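Mandelate racemase/muconate lactonizing enzyme family protein (Sorangium cellulosum, PDB 3S5S) is a member of the mandelate racemase/muconate lactonizing enzyme family of the enolase superfamily, pairing a capping domain with a barrel domain. Local coordinates at residues A[295-306]-A[319-330]. Sequence-based numbering, arbitrary orientation. Where two conformers were deposited one is given.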
loop_
_atom_site.group_PDB
_atom_site.type_symbol
_atom_site.label_atom_id
_atom_site.label_comp_id
_atom_site.label_asym_id
_atom_site.label_seq_id
_atom_site.Cartn_x
_atom_site.Cartn_y
_atom_site.Cartn_z
ATOM N N MET A 295 -13.039 7.534 -3.118
ATOM C CA MET A 295 -14.259 6.968 -3.699
ATOM C C MET A 295 -13.888 5.599 -4.248
ATOM O O MET A 295 -12.812 5.415 -4.789
ATOM C CB MET A 295 -14.783 7.904 -4.788
ATOM C CG MET A 295 -16.076 7.479 -5.524
ATOM S SD MET A 295 -16.592 8.683 -6.729
ATOM C CE MET A 295 -17.689 7.675 -7.589
ATOM N N ILE A 296 -14.732 4.603 -4.032
ATOM C CA ILE A 296 -14.494 3.265 -4.625
ATOM C C ILE A 296 -15.563 3.117 -5.729
ATOM O O ILE A 296 -16.748 3.314 -5.473
ATOM C CB ILE A 296 -14.568 2.130 -3.560
ATOM C CG1 ILE A 296 -14.266 0.735 -4.170
ATOM C CG2 ILE A 296 -15.931 2.103 -2.863
ATOM C CD1 ILE A 296 -12.885 0.542 -4.777
ATOM N N GLY A 297 -15.139 2.864 -6.957
ATOM C CA GLY A 297 -16.036 2.872 -8.097
ATOM C C GLY A 297 -15.818 1.617 -8.893
ATOM O O GLY A 297 -15.272 0.635 -8.371
ATOM N N GLY A 298 -16.273 1.601 -10.144
ATOM C CA GLY A 298 -16.018 0.451 -10.988
ATOM C C GLY A 298 -16.407 0.668 -12.420
ATOM O O GLY A 298 -16.954 1.683 -12.773
ATOM N N MET A 299 -16.079 -0.319 -13.252
ATOM C CA MET A 299 -16.523 -0.371 -14.647
ATOM C C MET A 299 -17.952 -0.969 -14.670
ATOM O O MET A 299 -18.716 -0.709 -13.755
ATOM C CB MET A 299 -15.501 -1.188 -15.444
ATOM C CG MET A 299 -14.540 -0.390 -16.342
ATOM S SD MET A 299 -13.884 1.196 -15.804
ATOM C CE MET A 299 -15.308 2.223 -16.026
ATOM N N VAL A 300 -18.332 -1.755 -15.675
ATOM C CA VAL A 300 -19.675 -2.428 -15.672
ATOM C C VAL A 300 -19.455 -3.881 -15.281
ATOM O O VAL A 300 -19.192 -4.708 -16.124
ATOM C CB VAL A 300 -20.383 -2.325 -17.022
ATOM C CG1 VAL A 300 -21.698 -3.098 -17.015
ATOM C CG2 VAL A 300 -20.613 -0.865 -17.399
ATOM N N GLU A 301 -19.534 -4.158 -13.986
ATOM C CA GLU A 301 -18.979 -5.363 -13.361
ATOM C C GLU A 301 -20.068 -6.268 -12.764
ATOM O O GLU A 301 -21.065 -5.777 -12.235
ATOM C CB GLU A 301 -17.966 -4.939 -12.262
ATOM C CG GLU A 301 -16.797 -4.076 -12.810
ATOM C CD GLU A 301 -15.901 -3.434 -11.743
ATOM O OE1 GLU A 301 -16.147 -3.580 -10.525
ATOM O OE2 GLU A 301 -14.957 -2.722 -12.129
ATOM N N SER A 302 -19.874 -7.585 -12.815
ATOM C CA SER A 302 -20.756 -8.497 -12.084
ATOM C C SER A 302 -20.443 -8.425 -10.586
ATOM O O SER A 302 -19.621 -7.600 -10.120
ATOM C CB SER A 302 -20.537 -9.931 -12.561
ATOM O OG SER A 302 -19.328 -10.519 -12.027
ATOM N N VAL A 303 -21.101 -9.317 -9.857
ATOM C CA VAL A 303 -20.909 -9.606 -8.439
ATOM C C VAL A 303 -19.441 -9.907 -8.080
ATOM O O VAL A 303 -18.942 -9.565 -7.002
ATOM C CB VAL A 303 -21.890 -10.801 -8.087
ATOM C CG1 VAL A 303 -21.276 -11.907 -7.234
ATOM C CG2 VAL A 303 -23.221 -10.285 -7.549
ATOM N N LEU A 304 -18.748 -10.547 -9.000
ATOM C CA LEU A 304 -17.363 -10.915 -8.778
ATOM C C LEU A 304 -16.417 -9.717 -8.580
ATOM O O LEU A 304 -15.833 -9.554 -7.499
ATOM C CB LEU A 304 -16.882 -11.852 -9.900
ATOM C CG LEU A 304 -15.403 -12.239 -9.945
ATOM C CD1 LEU A 304 -14.868 -12.441 -8.626
ATOM C CD2 LEU A 304 -15.124 -13.504 -10.792
ATOM N N ALA A 305 -16.223 -8.911 -9.606
ATOM C CA ALA A 305 -15.323 -7.765 -9.473
ATOM C C ALA A 305 -15.875 -6.761 -8.433
ATOM O O ALA A 305 -15.095 -6.156 -7.670
ATOM C CB ALA A 305 -15.089 -7.084 -10.840
ATOM N N MET A 306 -17.210 -6.618 -8.373
ATOM C CA MET A 306 -17.814 -5.739 -7.373
ATOM C C MET A 306 -17.492 -6.174 -5.923
ATOM O O MET A 306 -17.042 -5.346 -5.096
ATOM C CB MET A 306 -19.282 -5.570 -7.598
ATOM C CG MET A 306 -19.631 -4.638 -8.748
ATOM S SD MET A 306 -20.014 -2.965 -8.183
ATOM C CE MET A 306 -19.329 -1.905 -9.476
ATOM N N PHE A 319 -13.335 5.325 3.225
ATOM C CA PHE A 319 -13.942 5.725 1.971
ATOM C C PHE A 319 -15.130 6.634 2.207
ATOM O O PHE A 319 -15.916 6.348 3.087
ATOM C CB PHE A 319 -14.291 4.526 1.103
ATOM C CG PHE A 319 -13.111 3.997 0.351
ATOM C CD1 PHE A 319 -12.040 3.362 1.038
ATOM C CD2 PHE A 319 -13.005 4.189 -1.022
ATOM C CE1 PHE A 319 -10.895 2.895 0.368
ATOM C CE2 PHE A 319 -11.869 3.709 -1.720
ATOM C CZ PHE A 319 -10.810 3.071 -1.020
ATOM N N SER A 320 -15.196 7.755 1.485
ATOM C CA SER A 320 -16.351 8.694 1.587
ATOM C C SER A 320 -17.476 8.384 0.598
ATOM O O SER A 320 -18.599 8.729 0.828
ATOM C CB SER A 320 -15.919 10.158 1.397
ATOM O OG SER A 320 -14.813 10.501 2.228
ATOM N N PHE A 321 -17.155 7.748 -0.518
ATOM C CA PHE A 321 -18.137 7.496 -1.531
ATOM C C PHE A 321 -17.992 6.049 -1.919
ATOM O O PHE A 321 -16.871 5.539 -2.132
ATOM C CB PHE A 321 -17.918 8.418 -2.721
ATOM C CG PHE A 321 -18.175 9.875 -2.403
ATOM C CD1 PHE A 321 -17.117 10.745 -2.105
ATOM C CD2 PHE A 321 -19.479 10.391 -2.390
ATOM C CE1 PHE A 321 -17.353 12.095 -1.811
ATOM C CE2 PHE A 321 -19.708 11.752 -2.066
ATOM C CZ PHE A 321 -18.639 12.589 -1.783
ATOM N N VAL A 322 -19.123 5.370 -1.989
ATOM C CA VAL A 322 -19.171 4.051 -2.523
ATOM C C VAL A 322 -20.124 4.014 -3.733
ATOM O O VAL A 322 -21.312 4.330 -3.632
ATOM C CB VAL A 322 -19.593 3.096 -1.405
ATOM C CG1 VAL A 322 -19.677 1.669 -1.912
ATOM C CG2 VAL A 322 -18.626 3.243 -0.198
ATOM N N ASP A 323 -19.612 3.608 -4.882
ATOM C CA ASP A 323 -20.396 3.589 -6.102
ATOM C C ASP A 323 -20.258 2.207 -6.745
ATOM O O ASP A 323 -19.552 2.058 -7.779
ATOM C CB ASP A 323 -19.854 4.666 -7.057
ATOM C CG ASP A 323 -20.543 4.649 -8.422
ATOM O OD1 ASP A 323 -21.761 4.350 -8.530
ATOM O OD2 ASP A 323 -19.871 4.942 -9.400
ATOM N N LEU A 324 -20.915 1.208 -6.132
ATOM C CA LEU A 324 -20.767 -0.216 -6.471
ATOM C C LEU A 324 -22.101 -0.861 -6.838
ATOM O O LEU A 324 -22.550 -1.810 -6.179
ATOM C CB LEU A 324 -20.151 -0.967 -5.292
ATOM C CG LEU A 324 -18.741 -0.499 -4.935
ATOM C CD1 LEU A 324 -18.210 -1.253 -3.680
ATOM C CD2 LEU A 324 -17.738 -0.570 -6.175
ATOM N N ASP A 325 -22.723 -0.361 -7.888
ATOM C CA ASP A 325 -24.151 -0.601 -8.073
ATOM C C ASP A 325 -24.515 -1.314 -9.407
ATOM O O ASP A 325 -25.687 -1.419 -9.737
ATOM C CB ASP A 325 -24.854 0.755 -8.072
ATOM C CG ASP A 325 -24.460 1.590 -9.282
ATOM O OD1 ASP A 325 -23.385 1.327 -9.847
ATOM O OD2 ASP A 325 -25.211 2.490 -9.696
ATOM N N THR A 326 -23.502 -1.755 -10.150
ATOM C CA THR A 326 -23.651 -2.376 -11.452
ATOM C C THR A 326 -24.397 -3.741 -11.421
ATOM O O THR A 326 -25.188 -4.015 -12.332
ATOM C CB THR A 326 -22.291 -2.413 -12.280
ATOM O OG1 THR A 326 -21.310 -3.240 -11.645
ATOM C CG2 THR A 326 -21.670 -0.980 -12.445
ATOM N N PRO A 327 -24.221 -4.562 -10.354
ATOM C CA PRO A 327 -25.016 -5.799 -10.314
ATOM C C PRO A 327 -26.518 -5.534 -10.334
ATOM O O PRO A 327 -27.290 -6.398 -10.789
ATOM C CB PRO A 327 -24.588 -6.454 -8.998
ATOM C CG PRO A 327 -23.193 -5.999 -8.840
ATOM C CD PRO A 327 -23.244 -4.548 -9.255
ATOM N N LEU A 328 -26.932 -4.350 -9.876
ATOM C CA LEU A 328 -28.329 -3.960 -10.007
ATOM C C LEU A 328 -28.781 -3.810 -11.436
ATOM O O LEU A 328 -29.987 -3.836 -11.681
ATOM C CB LEU A 328 -28.676 -2.703 -9.187
ATOM C CG LEU A 328 -28.283 -2.674 -7.687
ATOM C CD1 LEU A 328 -28.634 -1.340 -7.017
ATOM C CD2 LEU A 328 -28.899 -3.816 -6.951
ATOM N N PHE A 329 -27.839 -3.680 -12.373
ATOM C CA PHE A 329 -28.171 -3.370 -13.790
ATOM C C PHE A 329 -28.119 -4.584 -14.738
ATOM O O PHE A 329 -28.437 -4.495 -15.956
ATOM C CB PHE A 329 -27.218 -2.291 -14.315
ATOM C CG PHE A 329 -27.489 -0.952 -13.757
ATOM C CD1 PHE A 329 -26.956 -0.574 -12.540
ATOM C CD2 PHE A 329 -28.304 -0.070 -14.426
ATOM C CE1 PHE A 329 -27.235 0.673 -12.004
ATOM C CE2 PHE A 329 -28.584 1.197 -13.888
ATOM C CZ PHE A 329 -28.054 1.565 -12.679
ATOM N N LEU A 330 -27.704 -5.706 -14.168
ATOM C CA LEU A 330 -27.519 -6.953 -14.896
ATOM C C LEU A 330 -28.736 -7.855 -14.749
ATOM O O LEU A 330 -29.224 -8.103 -13.623
ATOM C CB LEU A 330 -26.271 -7.666 -14.386
ATOM C CG LEU A 330 -24.967 -6.860 -14.470
ATOM C CD1 LEU A 330 -23.838 -7.709 -13.954
ATOM C CD2 LEU A 330 -24.634 -6.419 -15.881
#
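With chi1 at 65°, Thr326 places OG1 between its own backbone N and carbonyl carbon and CG2 beside its backbone N, where it meets Met299 O; Met306, bent at chi2 and chi3, curls its sulfur and methyl back over Leu324 and Thr326. Thr326 OG1 donates to Glu301 O at 2.6 Å, lying in the carbonyl plane on a lone pair. A small beta-branched hydroxyl suits this spot, since one branch satisfies a buried carbonyl while the methyl branch packs against Met299 O and the Met306 methyl. Met306 SD comes within 3.5 Å of Leu324 CB, its CE reaches Thr326 OG1 at 3.2 Å, and its CG lies 3.6 Å from Pro327 CD; a flexible, unbranched chain can follow so uneven a surface.

Nearer the start of both segments, Met295 and Ile296 pair in parallel with Phe321 and Val322. Ile296 N donates to Phe321 O (3.0 Å), and Asp323 N answers to Ile296 O (2.9 Å). The extended Met295 chain lays CG against Phe321 CB at 3.5 Å and carries CE to Asp323 CB, beside the carboxylate whose OD2 forms a salt bridge with Lys164. On the other face, Ile296, beta-branched as suits an extended strand, sets CG2 against Val322 and Leu324, while its CB meets the Phe319 ring at CD2 (3.6 Å).

Ser302 N-caps helix 303-316, its short hydroxyl accepting from Leu304 N and also bonding Glu51. This is a beta-alpha-beta unit of the barrel: strand 293-296 lies between 267-270 and 319-322, Phe312 of the connecting helix packs on Ile296 and Phe319, and strand 7-25 touches Ser302, Thr326 and Leu330.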